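Carboxynorspermidine decarboxylase (Campylobacter jejuni subsp. jejuni 81116, PDB 3N29) decarboxylates carboxynorspermidine to norspermidine, with pyridoxal-5'-phosphate bound covalently as its cofactor. Local coordinates at residues V72-K77 / E108-E113; W101-A106 / A130-H135; L324-R327 / K331-D334. One frame throughout, in Å; residues are numbered along the deposited sequence.

Interaction 1. Residues V72-K77 / E108-E113; sequences VLLALK and EYMDKE. With PLP (pyridoxal-5'-phosphate), chain C.
The carboxylate of Glu113 is held by two partners, OE1 by a salt bridge to Lys71 and OE2 by a hydrogen bond to His115 NE2, and the same OE2 lies 4.4 Å from Leu73 CD2. This is an eight-stranded beta/alpha barrel, and the contact joins its first strand, 71-75, to the end of helix 100-109 and the start of strand 113-118. Strand 94-97 runs between the two, so the two segments touch only through side chains. Leu73 and Glu113 do so from the inner side of the barrel wall, near the N-terminal ends of the strands; OE2, fixed by its histidine partner, is only a loose neighbour of the leucine methyl.

On the outer side the contact is apolar. Met110 stretches out from the helix end, with chi1 -170° and chi2 -180°, and turns only at the thioether, bringing CE to 4.5 Å from Leu74 CD2. The two methyls brush rather than interlock, and Met85 and Val88 of helix 85-91 pack around them. Asp111 then takes a positive phi, and the chain swings from the helix into strand 113-118.

Just past the C-terminal end of the first strand the chain reaches the cofactor. Lys77 NZ is bonded to PLP C4A at 1.5 Å, the linkage expected of the lysine in this decarboxylase family. Its chain is bent about the CG-CD bond, where chi3 is a nearly eclipsed 17°, and runs straight on to NZ, bringing it to the cofactor. Tyr378 OH and the backbone N atoms of Gly238, Gly271 and Glu272 also hydrogen-bond PLP. Two residues before the lysine, Ala75 sets its CB against the cofactor, 3.3 Å from PLP C5A and 3.7 Å from PLP C6.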
ATOM      1  N   VAL A  72     -22.066  -2.521  20.212  1.00 26.59           N
ATOM      2  CA  VAL A  72     -20.748  -2.742  19.593  1.00 24.28           C
ATOM      3  C   VAL A  72     -20.872  -2.660  18.083  1.00 23.95           C
ATOM      4  O   VAL A  72     -21.802  -3.249  17.451  1.00 22.91           O
ATOM      5  CB  VAL A  72     -20.107  -4.046  20.114  1.00 25.72           C
ATOM      6  CG1 VAL A  72     -18.668  -4.293  19.578  1.00 23.55           C
ATOM      7  CG2 VAL A  72     -20.096  -4.065  21.539  1.00 23.72           C
ATOM      8  N   LEU A  73     -19.969  -1.909  17.457  1.00 21.34           N
ATOM      9  CA  LEU A  73     -19.923  -1.729  16.021  1.00 22.13           C
ATOM     10  C   LEU A  73     -18.612  -2.273  15.432  1.00 22.89           C
ATOM     11  O   LEU A  73     -17.599  -2.280  16.118  1.00 23.43           O
ATOM     12  CB  LEU A  73     -20.024  -0.241  15.633  1.00 22.38           C
ATOM     13  CG  LEU A  73     -21.183   0.580  16.259  1.00 24.16           C
ATOM     14  CD1 LEU A  73     -20.992   2.086  16.091  1.00 21.17           C
ATOM     15  CD2 LEU A  73     -22.501   0.218  15.632  1.00 23.51           C
ATOM     16  N   LEU A  74     -18.667  -2.729  14.180  1.00 20.45           N
ATOM     17  CA  LEU A  74     -17.446  -3.149  13.463  1.00 22.19           C
ATOM     18  C   LEU A  74     -16.884  -1.865  12.836  1.00 20.93           C
ATOM     19  O   LEU A  74     -17.531  -1.255  11.987  1.00 22.41           O
ATOM     20  CB  LEU A  74     -17.775  -4.135  12.349  1.00 20.53           C
ATOM     21  CG  LEU A  74     -16.706  -4.375  11.214  1.00 22.73           C
ATOM     22  CD1 LEU A  74     -15.460  -4.872  11.891  1.00 20.72           C
ATOM     23  CD2 LEU A  74     -17.315  -5.334  10.094  1.00 19.28           C
ATOM     24  N   ALA A  75     -15.646  -1.520  13.177  1.00 22.05           N
ATOM     25  CA  ALA A  75     -14.920  -0.444  12.440  1.00 22.99           C
ATOM     26  C   ALA A  75     -14.318  -1.019  11.123  1.00 20.94           C
ATOM     27  O   ALA A  75     -13.398  -1.795  11.165  1.00 20.02           O
ATOM     28  CB  ALA A  75     -13.751   0.122  13.336  1.00 22.44           C
ATOM     29  N   LEU A  76     -14.912  -0.671   9.988  1.00 19.86           N
ATOM     30  CA  LEU A  76     -14.549  -1.236   8.658  1.00 18.96           C
ATOM     31  C   LEU A  76     -13.081  -0.932   8.201  1.00 18.31           C
ATOM     32  O   LEU A  76     -12.565  -1.695   7.361  1.00 18.70           O
ATOM     33  CB  LEU A  76     -15.492  -0.726   7.576  1.00 18.36           C
ATOM     34  CG  LEU A  76     -16.909  -1.432   7.628  1.00 19.01           C
ATOM     35  CD1 LEU A  76     -17.872  -0.642   6.719  1.00 21.26           C
ATOM     36  CD2 LEU A  76     -16.880  -2.896   7.178  1.00 21.58           C
ATOM     37  N   LYS A  77     -12.470   0.093   8.777  1.00 12.09           N
ATOM     38  CA  LYS A  77     -11.078   0.444   8.500  1.00 10.64           C
ATOM     39  C   LYS A  77     -10.178  -0.766   8.511  1.00  8.91           C
ATOM     40  O   LYS A  77      -9.413  -0.977   7.653  1.00  6.80           O
ATOM     41  CB  LYS A  77     -10.520   1.466   9.528  1.00  9.55           C
ATOM     42  CG  LYS A  77      -9.117   2.071   8.971  1.00 13.34           C
ATOM     43  CD  LYS A  77      -8.473   3.131   9.889  1.00 12.22           C
ATOM     44  CE  LYS A  77      -9.161   2.943  11.203  1.00 20.03           C
ATOM     45  NZ  LYS A  77      -8.607   3.837  12.434  1.00 22.67           N
ATOM     46  N   GLU A 108     -24.628  -2.094   1.894  1.00  9.58           N
ATOM     47  CA  GLU A 108     -24.801  -3.223   1.036  1.00 10.22           C
ATOM     48  C   GLU A 108     -24.627  -4.576   1.684  1.00 10.50           C
ATOM     49  O   GLU A 108     -25.452  -5.420   1.525  1.00  9.30           O
ATOM     50  CB  GLU A 108     -23.857  -3.116  -0.160  1.00 10.07           C
ATOM     51  CG  GLU A 108     -23.667  -4.377  -0.899  1.00 12.90           C
ATOM     52  CD  GLU A 108     -23.043  -4.215  -2.261  1.00 15.59           C
ATOM     53  OE1 GLU A 108     -22.393  -3.230  -2.509  1.00 15.82           O
ATOM     54  OE2 GLU A 108     -23.202  -5.097  -3.092  1.00 15.45           O
ATOM     55  N   TYR A 109     -23.488  -4.812   2.286  1.00  8.48           N
ATOM     56  CA  TYR A 109     -23.181  -5.977   3.058  1.00  9.97           C
ATOM     57  C   TYR A 109     -23.781  -6.396   4.381  1.00 11.01           C
ATOM     58  O   TYR A 109     -23.897  -7.529   4.631  1.00 12.61           O
ATOM     59  CB  TYR A 109     -21.698  -6.352   2.914  1.00 10.55           C
ATOM     60  CG  TYR A 109     -21.235  -6.396   1.477  1.00  8.50           C
ATOM     61  CD1 TYR A 109     -21.295  -7.536   0.748  1.00 10.78           C
ATOM     62  CD2 TYR A 109     -20.760  -5.285   0.867  1.00 11.77           C
ATOM     63  CE1 TYR A 109     -20.885  -7.561  -0.516  1.00 11.66           C
ATOM     64  CE2 TYR A 109     -20.334  -5.301  -0.406  1.00 11.04           C
ATOM     65  CZ  TYR A 109     -20.394  -6.443  -1.105  1.00 12.38           C
ATOM     66  OH  TYR A 109     -19.972  -6.452  -2.372  1.00 13.28           O
ATOM     67  N   MET A 110     -23.962  -5.435   5.274  1.00 12.27           N
ATOM     68  CA  MET A 110     -24.578  -5.633   6.574  1.00 12.50           C
ATOM     69  C   MET A 110     -26.022  -5.155   6.772  1.00 14.04           C
ATOM     70  O   MET A 110     -26.807  -5.805   7.388  1.00 14.10           O
ATOM     71  CB  MET A 110     -23.652  -5.141   7.702  1.00 11.86           C
ATOM     72  CG  MET A 110     -24.050  -5.499   9.165  1.00 13.95           C
ATOM     73  SD  MET A 110     -23.071  -4.989  10.552  1.00  5.68           S
ATOM     74  CE  MET A 110     -21.727  -6.006  10.289  1.00 17.94           C
ATOM     75  N   ASP A 111     -26.304  -3.976   6.266  1.00 13.70           N
ATOM     76  CA  ASP A 111     -27.611  -3.334   6.375  1.00 14.57           C
ATOM     77  C   ASP A 111     -28.147  -3.148   7.806  1.00 14.87           C
ATOM     78  O   ASP A 111     -29.313  -3.301   8.067  1.00 12.39           O
ATOM     79  CB  ASP A 111     -28.654  -3.941   5.444  1.00 15.36           C
ATOM     80  CG  ASP A 111     -29.781  -2.969   5.116  1.00 17.65           C
ATOM     81  OD1 ASP A 111     -29.742  -1.812   5.518  1.00 15.17           O
ATOM     82  OD2 ASP A 111     -30.707  -3.374   4.436  1.00 18.75           O
ATOM     83  N   LYS A 112     -27.271  -2.810   8.711  1.00 30.00           N
ATOM     84  CA  LYS A 112     -27.583  -2.532  10.087  1.00 30.00           C
ATOM     85  C   LYS A 112     -27.229  -1.071  10.382  1.00 30.00           C
ATOM     86  O   LYS A 112     -27.300  -0.289   9.506  1.00 30.00           O
ATOM     87  CB  LYS A 112     -27.084  -3.578  11.046  1.00 20.00           C
ATOM     88  CG  LYS A 112     -27.671  -4.960  10.772  1.00 20.00           C
ATOM     89  CD  LYS A 112     -27.280  -6.001  11.744  1.00 20.00           C
ATOM     90  CE  LYS A 112     -27.579  -5.638  13.122  1.00 20.00           C
ATOM     91  NZ  LYS A 112     -27.629  -6.786  14.015  1.00 20.00           N
ATOM     92  N   GLU A 113     -26.987  -0.697  11.617  1.00 11.24           N
ATOM     93  CA  GLU A 113     -26.679   0.698  11.922  1.00 10.75           C
ATOM     94  C   GLU A 113     -25.384   1.162  11.228  1.00 10.51           C
ATOM     95  O   GLU A 113     -24.492   0.413  11.029  1.00 10.74           O
ATOM     96  CB  GLU A 113     -26.477   0.897  13.400  1.00 11.37           C
ATOM     97  CG  GLU A 113     -27.661   0.610  14.238  1.00 14.11           C
ATOM     98  CD  GLU A 113     -27.600   1.219  15.625  1.00 17.56           C
ATOM     99  OE1 GLU A 113     -28.572   1.106  16.337  1.00 17.18           O
ATOM    100  OE2 GLU A 113     -26.591   1.766  16.031  1.00 15.66           O
TER
HETATM  101  N1  PLP C1001     -12.890   4.198  15.288  1.00 27.08           N
HETATM  102  C2  PLP C1001     -12.100   5.124  14.668  1.00 29.00           C
HETATM  103  C2A PLP C1001     -12.549   6.561  14.582  1.00 29.00           C
HETATM  104  C3  PLP C1001     -10.879   4.681  14.072  1.00 31.73           C
HETATM  105  O3  PLP C1001     -10.060   5.604  13.419  1.00 32.97           O
HETATM  106  C4  PLP C1001     -10.496   3.327  14.137  1.00 31.03           C
HETATM  107  C4A PLP C1001      -9.212   2.872  13.457  1.00 32.06           C
HETATM  108  C5  PLP C1001     -11.304   2.412  14.829  1.00 27.80           C
HETATM  109  C6  PLP C1001     -12.505   2.890  15.394  1.00 24.71           C
HETATM  110  C5A PLP C1001     -10.939   0.950  14.943  1.00 25.19           C
HETATM  111  O4P PLP C1001      -9.654   0.775  15.484  1.00 19.83           O
HETATM  112  P   PLP C1001      -9.063  -0.653  15.797  1.00 24.37           P
HETATM  113  O1P PLP C1001      -9.162  -1.452  14.512  1.00 21.88           O
HETATM  114  O2P PLP C1001      -9.947  -1.297  16.892  1.00 23.11           O
HETATM  115  O3P PLP C1001      -7.716  -0.481  16.336  1.00 21.52           O

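Interaction 2. Residues W101-A106 / A130-H135; sequences WEAKFA and ASLSHH
Ala103 and Lys104 share one methyl of Leu132 in a small apolar contact between two neighbouring helices of the barrel's outer layer. Leu132 sits on the last turn of helix 123-132. With chi2 at 171°, its CD1 is the branch anti to CA and so the one that reaches furthest across. It settles beside helix 100-109, 3.9 Å from Ala103 CB. With only a methyl on Ala103, the CA atoms of Ala103 and Leu132 stand 6.8 Å apart.

Aliphatic and backbone atoms of Lys104 complete the seat for that methyl. Lys104 CG is 3.9 Å from Leu132 CD1, and Lys104 N stands at the same distance from it, a van der Waals touch against the main chain. The two side chains cross obliquely, and the lysine offers its hydrocarbon base while its ammonium group is bound to Glu128.

Ionic and polar bonds belong to the surroundings. Folded at chi3 and chi4 (64° and 73°), the lysine places NZ in a salt bridge with Glu128 OE1, one turn before Leu132 on the facing helix, so the helices are tied by charge as well as by the methyl. Tyr411 of the second subunit adds a cation-pi contact, which brings Lys104 into the dimer interface. Next to the leucine, Ser133 OG hydrogen-bonds Ile129 O and Thr116 OG1, joining the helix end to the barrel wall.

Strand 113-118 leads from helix 100-109 to helix 123-132 and lies beneath both: Ala103 rests on Thr116, Ala106 and Ser133 both pack on Ile114, and beyond Ser133 the chain enters the adjacent parallel strand, 135-138.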
ATOM      1  N   TRP A 101     -17.683   5.627   0.802  1.00  6.86           N
ATOM      2  CA  TRP A 101     -17.465   4.298   0.318  1.00  8.71           C
ATOM      3  C   TRP A 101     -17.656   3.261   1.446  1.00  9.29           C
ATOM      4  O   TRP A 101     -18.277   2.197   1.199  1.00  9.26           O
ATOM      5  CB  TRP A 101     -16.105   4.166  -0.382  1.00  8.79           C
ATOM      6  CG  TRP A 101     -16.037   4.788  -1.734  1.00  8.61           C
ATOM      7  CD1 TRP A 101     -17.008   5.508  -2.372  1.00 10.43           C
ATOM      8  CD2 TRP A 101     -14.923   4.755  -2.636  1.00  7.97           C
ATOM      9  NE1 TRP A 101     -16.560   5.931  -3.589  1.00  8.03           N
ATOM     10  CE2 TRP A 101     -15.280   5.494  -3.764  1.00  4.44           C
ATOM     11  CE3 TRP A 101     -13.648   4.218  -2.563  1.00  4.35           C
ATOM     12  CZ2 TRP A 101     -14.432   5.665  -4.854  1.00  6.13           C
ATOM     13  CZ3 TRP A 101     -12.832   4.350  -3.624  1.00  4.47           C
ATOM     14  CH2 TRP A 101     -13.223   5.063  -4.778  1.00  5.65           C
ATOM     15  N   GLU A 102     -17.181   3.530   2.666  1.00  9.26           N
ATOM     16  CA  GLU A 102     -17.388   2.593   3.747  1.00  8.18           C
ATOM     17  C   GLU A 102     -18.882   2.524   4.129  1.00  7.94           C
ATOM     18  O   GLU A 102     -19.368   1.446   4.387  1.00  9.00           O
ATOM     19  CB  GLU A 102     -16.535   2.886   4.987  1.00 10.23           C
ATOM     20  CG  GLU A 102     -15.104   2.398   4.858  1.00 10.56           C
ATOM     21  CD  GLU A 102     -14.243   2.550   6.082  1.00 14.72           C
ATOM     22  OE1 GLU A 102     -14.696   3.152   7.073  1.00  9.97           O
ATOM     23  OE2 GLU A 102     -13.058   2.093   6.054  1.00 13.92           O
ATOM     24  N   ALA A 103     -19.579   3.665   4.126  1.00  8.12           N
ATOM     25  CA  ALA A 103     -21.036   3.709   4.449  1.00  8.39           C
ATOM     26  C   ALA A 103     -21.800   2.889   3.427  1.00  7.51           C
ATOM     27  O   ALA A 103     -22.683   2.083   3.788  1.00  6.15           O
ATOM     28  CB  ALA A 103     -21.534   5.142   4.516  1.00  6.63           C
ATOM     29  N   LYS A 104     -21.517   3.089   2.145  1.00  8.14           N
ATOM     30  CA  LYS A 104     -22.172   2.229   1.097  1.00  8.06           C
ATOM     31  C   LYS A 104     -21.892   0.750   1.262  1.00  8.71           C
ATOM     32  O   LYS A 104     -22.780  -0.066   1.026  1.00  8.99           O
ATOM     33  CB  LYS A 104     -21.782   2.647  -0.322  1.00  9.38           C
ATOM     34  CG  LYS A 104     -22.380   4.022  -0.724  1.00  8.29           C
ATOM     35  CD  LYS A 104     -21.712   4.632  -1.933  1.00 11.14           C
ATOM     36  CE  LYS A 104     -21.890   3.822  -3.174  1.00 11.21           C
ATOM     37  NZ  LYS A 104     -23.230   3.952  -3.632  1.00 13.76           N
ATOM     38  N   PHE A 105     -20.674   0.381   1.645  1.00  7.25           N
ATOM     39  CA  PHE A 105     -20.301  -1.030   1.894  1.00  7.86           C
ATOM     40  C   PHE A 105     -21.094  -1.617   3.089  1.00  9.71           C
ATOM     41  O   PHE A 105     -21.682  -2.723   3.022  1.00  9.27           O
ATOM     42  CB  PHE A 105     -18.800  -1.072   2.180  1.00  7.97           C
ATOM     43  CG  PHE A 105     -18.230  -2.412   2.254  1.00  8.70           C
ATOM     44  CD1 PHE A 105     -17.792  -3.041   1.123  1.00 10.55           C
ATOM     45  CD2 PHE A 105     -18.155  -3.066   3.476  1.00 11.37           C
ATOM     46  CE1 PHE A 105     -17.212  -4.315   1.199  1.00 14.55           C
ATOM     47  CE2 PHE A 105     -17.639  -4.350   3.588  1.00 12.25           C
ATOM     48  CZ  PHE A 105     -17.149  -4.986   2.412  1.00 14.65           C
ATOM     49  N   ALA A 106     -21.127  -0.859   4.177  1.00 10.01           N
ATOM     50  CA  ALA A 106     -21.959  -1.174   5.337  1.00 10.10           C
ATOM     51  C   ALA A 106     -23.415  -1.378   4.946  1.00 10.02           C
ATOM     52  O   ALA A 106     -24.021  -2.422   5.275  1.00 11.45           O
ATOM     53  CB  ALA A 106     -21.841  -0.014   6.387  1.00 10.93           C
ATOM     54  N   ALA A 130     -25.601  11.333   4.510  1.00 16.73           N
ATOM     55  CA  ALA A 130     -26.781  11.605   5.316  1.00 16.62           C
ATOM     56  C   ALA A 130     -27.907  10.588   5.097  1.00 17.05           C
ATOM     57  O   ALA A 130     -28.579  10.259   6.036  1.00 16.01           O
ATOM     58  CB  ALA A 130     -27.353  13.020   5.023  1.00 16.10           C
ATOM     59  N   SER A 131     -28.158  10.153   3.868  1.00 16.95           N
ATOM     60  CA  SER A 131     -29.301   9.238   3.647  1.00 17.77           C
ATOM     61  C   SER A 131     -28.967   7.852   4.214  1.00 16.86           C
ATOM     62  O   SER A 131     -29.843   7.115   4.587  1.00 14.62           O
ATOM     63  CB  SER A 131     -29.683   9.107   2.158  1.00 17.68           C
ATOM     64  OG  SER A 131     -28.528   8.645   1.464  1.00 24.12           O
ATOM     65  N   LEU A 132     -27.696   7.517   4.348  1.00 15.91           N
ATOM     66  CA  LEU A 132     -27.322   6.197   4.807  1.00 17.36           C
ATOM     67  C   LEU A 132     -27.091   6.105   6.330  1.00 17.68           C
ATOM     68  O   LEU A 132     -27.321   5.052   6.920  1.00 17.81           O
ATOM     69  CB  LEU A 132     -26.049   5.749   4.117  1.00 17.32           C
ATOM     70  CG  LEU A 132     -26.126   5.432   2.603  1.00 19.53           C
ATOM     71  CD1 LEU A 132     -24.709   5.250   2.184  1.00 19.20           C
ATOM     72  CD2 LEU A 132     -27.069   4.230   2.216  1.00 20.07           C
ATOM     73  N   SER A 133     -26.602   7.173   6.960  1.00 18.06           N
ATOM     74  CA  SER A 133     -26.058   7.084   8.323  1.00 17.15           C
ATOM     75  C   SER A 133     -27.054   7.292   9.421  1.00 17.74           C
ATOM     76  O   SER A 133     -27.911   8.154   9.310  1.00 19.20           O
ATOM     77  CB  SER A 133     -24.946   8.122   8.479  1.00 18.07           C
ATOM     78  OG  SER A 133     -23.999   7.914   7.456  1.00 17.53           O
ATOM     79  N   HIS A 134     -26.954   6.504  10.489  1.00 17.77           N
ATOM     80  CA  HIS A 134     -27.714   6.791  11.706  1.00 17.20           C
ATOM     81  C   HIS A 134     -27.091   7.901  12.544  1.00 16.89           C
ATOM     82  O   HIS A 134     -27.798   8.833  12.993  1.00 15.94           O
ATOM     83  CB  HIS A 134     -27.933   5.512  12.507  1.00 16.37           C
ATOM     84  CG  HIS A 134     -28.693   4.503  11.733  1.00 17.59           C
ATOM     85  ND1 HIS A 134     -28.084   3.688  10.806  1.00 15.10           N
ATOM     86  CD2 HIS A 134     -30.032   4.259  11.644  1.00 19.79           C
ATOM     87  CE1 HIS A 134     -29.009   2.956  10.203  1.00 21.72           C
ATOM     88  NE2 HIS A 134     -30.198   3.278  10.697  1.00 20.58           N
ATOM     89  N   HIS A 135     -25.779   7.805  12.749  1.00 15.97           N
ATOM     90  CA  HIS A 135     -24.997   8.820  13.397  1.00 16.18           C
ATOM     91  C   HIS A 135     -23.979   9.431  12.414  1.00 16.29           C
ATOM     92  O   HIS A 135     -23.397   8.695  11.610  1.00 14.91           O
ATOM     93  CB  HIS A 135     -24.170   8.191  14.492  1.00 17.63           C
ATOM     94  CG  HIS A 135     -24.960   7.757  15.686  1.00 18.14           C
ATOM     95  ND1 HIS A 135     -24.353   7.432  16.886  1.00 17.46           N
ATOM     96  CD2 HIS A 135     -26.292   7.547  15.861  1.00 20.88           C
ATOM     97  CE1 HIS A 135     -25.296   7.123  17.769  1.00 18.04           C
ATOM     98  NE2 HIS A 135     -26.475   7.178  17.172  1.00 17.71           N
TER

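Interaction 3. Residues L324-R327 / K331-D334; sequences LATR and KISD
Leu324 O takes two backbone N-H groups at once, from Ile332 at 2.9 Å and from Ser333 at 3.1 Å. Both donors come from the same face of the carbonyl plane, with Ile332 N 40° out of it. This is the tight part of a short antiparallel return after strand 321-325, with a single beta bridge between Ala325 and Lys331. On the other flank Leu324 and Ala325 form a classic beta bulge opposite Glu357 of strand 354-360. Leu324 packs snugly as well: its CD2 lies 3.6 Å from Asp334 C and 3.7 Å from Ser333 OG, a hydroxyl whose polar partners are Ile323 O and Arg322 NH1.

The outer side is looser. Thr326 CG2 meets Ile332 CG1 at 3.9 Å, the two side chains crossing at about a right angle, while Thr326 OG1 turns to Glu330 N within the bend. At the exposed surface Lys331 NZ forms a salt bridge with Asp334 OD1, on its syn side, at 2.8 Å. The return is thus held mainly by main-chain bonds to one carbonyl; the salt bridge only ties Lys331 to Asp334 within the returning segment and does not reach the strand.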
ATOM      1  N   LEU A 324      13.636 -16.323  13.482  1.00 11.04           N
ATOM      2  CA  LEU A 324      15.051 -16.204  13.873  1.00 11.76           C
ATOM      3  C   LEU A 324      15.550 -14.747  13.747  1.00 11.51           C
ATOM      4  O   LEU A 324      16.320 -14.327  14.573  1.00 10.77           O
ATOM      5  CB  LEU A 324      15.941 -17.033  12.981  1.00 10.88           C
ATOM      6  CG  LEU A 324      15.664 -18.549  13.067  1.00 14.92           C
ATOM      7  CD1 LEU A 324      16.346 -19.261  11.865  1.00 12.76           C
ATOM      8  CD2 LEU A 324      16.099 -19.185  14.384  1.00 16.12           C
ATOM      9  N   ALA A 325      15.091 -14.000  12.727  1.00 11.68           N
ATOM     10  CA  ALA A 325      15.575 -12.652  12.470  1.00 12.15           C
ATOM     11  C   ALA A 325      14.571 -11.975  11.595  1.00 14.00           C
ATOM     12  O   ALA A 325      13.920 -12.629  10.761  1.00 12.28           O
ATOM     13  CB  ALA A 325      16.938 -12.635  11.801  1.00 12.15           C
ATOM     14  N   THR A 326      14.467 -10.670  11.793  1.00 13.20           N
ATOM     15  CA  THR A 326      13.635  -9.823  10.933  1.00 12.11           C
ATOM     16  C   THR A 326      14.285  -9.423   9.653  1.00 13.12           C
ATOM     17  O   THR A 326      15.521  -9.506   9.442  1.00 11.69           O
ATOM     18  CB  THR A 326      13.194  -8.541  11.724  1.00 12.82           C
ATOM     19  OG1 THR A 326      14.278  -7.638  11.799  1.00 14.12           O
ATOM     20  CG2 THR A 326      12.662  -8.831  13.173  1.00 13.28           C
ATOM     21  N   ARG A 327      13.458  -8.956   8.708  1.00 14.68           N
ATOM     22  CA  ARG A 327      13.948  -8.344   7.461  1.00 15.97           C
ATOM     23  C   ARG A 327      14.936  -7.251   7.718  1.00 16.86           C
ATOM     24  O   ARG A 327      15.855  -7.031   6.900  1.00 16.40           O
ATOM     25  CB  ARG A 327      12.728  -7.724   6.720  0.50 16.13           C
ATOM     26  CG  ARG A 327      12.977  -6.887   5.484  0.50 15.00           C
ATOM     27  CD  ARG A 327      11.674  -6.259   5.018  0.50 12.79           C
ATOM     28  NE  ARG A 327      11.838  -5.177   4.032  0.50 15.62           N
ATOM     29  CZ  ARG A 327      11.855  -3.894   4.324  0.50 14.49           C
ATOM     30  NH1 ARG A 327      11.790  -3.485   5.569  0.50 17.10           N
ATOM     31  NH2 ARG A 327      11.962  -3.021   3.379  0.50 16.91           N
ATOM     32  N   LYS A 331      18.068  -9.696  15.432  1.00 12.77           N
ATOM     33  CA  LYS A 331      18.140 -11.071  15.912  1.00 12.90           C
ATOM     34  C   LYS A 331      17.021 -11.305  16.894  1.00 12.90           C
ATOM     35  O   LYS A 331      16.884 -10.517  17.836  1.00 12.58           O
ATOM     36  CB  LYS A 331      19.493 -11.369  16.591  1.00 13.37           C
ATOM     37  CG  LYS A 331      19.672 -12.847  16.838  1.00 12.89           C
ATOM     38  CD  LYS A 331      21.104 -13.179  17.296  1.00 14.73           C
ATOM     39  CE  LYS A 331      21.107 -14.647  17.750  1.00 16.70           C
ATOM     40  NZ  LYS A 331      22.460 -15.147  17.975  1.00 14.08           N
ATOM     41  N   ILE A 332      16.240 -12.359  16.646  1.00 11.88           N
ATOM     42  CA  ILE A 332      15.102 -12.698  17.442  1.00 13.60           C
ATOM     43  C   ILE A 332      15.363 -13.988  18.239  1.00 13.95           C
ATOM     44  O   ILE A 332      15.023 -14.035  19.426  1.00 12.67           O
ATOM     45  CB  ILE A 332      13.815 -12.736  16.607  1.00 15.52           C
ATOM     46  CG1 ILE A 332      13.484 -11.334  16.029  1.00 16.48           C
ATOM     47  CG2 ILE A 332      12.588 -13.204  17.445  1.00 16.31           C
ATOM     48  CD1 ILE A 332      13.357 -10.337  17.029  1.00 14.75           C
ATOM     49  N   SER A 333      15.956 -15.009  17.623  1.00 14.71           N
ATOM     50  CA  SER A 333      16.316 -16.242  18.319  1.00 16.74           C
ATOM     51  C   SER A 333      17.347 -17.024  17.539  1.00 16.68           C
ATOM     52  O   SER A 333      17.732 -16.648  16.428  1.00 17.15           O
ATOM     53  CB  SER A 333      15.068 -17.107  18.544  1.00 17.66           C
ATOM     54  OG  SER A 333      14.580 -17.598  17.305  1.00 23.08           O
ATOM     55  N   ASP A 334      17.834 -18.107  18.144  1.00 16.38           N
ATOM     56  CA  ASP A 334      18.849 -18.925  17.563  1.00 17.05           C
ATOM     57  C   ASP A 334      18.270 -20.207  17.002  1.00 17.61           C
ATOM     58  O   ASP A 334      17.290 -20.700  17.523  1.00 14.89           O
ATOM     59  CB  ASP A 334      19.855 -19.282  18.628  1.00 17.97           C
ATOM     60  CG  ASP A 334      20.700 -18.108  19.002  1.00 23.14           C
ATOM     61  OD1 ASP A 334      21.528 -17.740  18.129  1.00 26.40           O
ATOM     62  OD2 ASP A 334      20.557 -17.602  20.144  1.00 27.87           O
TER

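In the fold
Interactions 1 and 2 are close neighbours in the beta/alpha barrel, with centres 9 Å apart. They share helix 100-109; their segments alternate along the chain, and they touch in space, where Asp111 N probably hydrogen-bonds Ala106 O. Together they run from the first barrel strand, which leads to the cofactor lysine, out to helix 123-132, and both touch the second subunit. Interaction 3 comes later in sequence, at the edge of the mixed sheet, where strand 321-325 runs into a surface loop, on the opposite side of the chain's centre. Its centre is 39 Å from that of interaction 1 and 44 Å from that of interaction 2, and its segment 331-334 lies in the loop leading to strand 340-345.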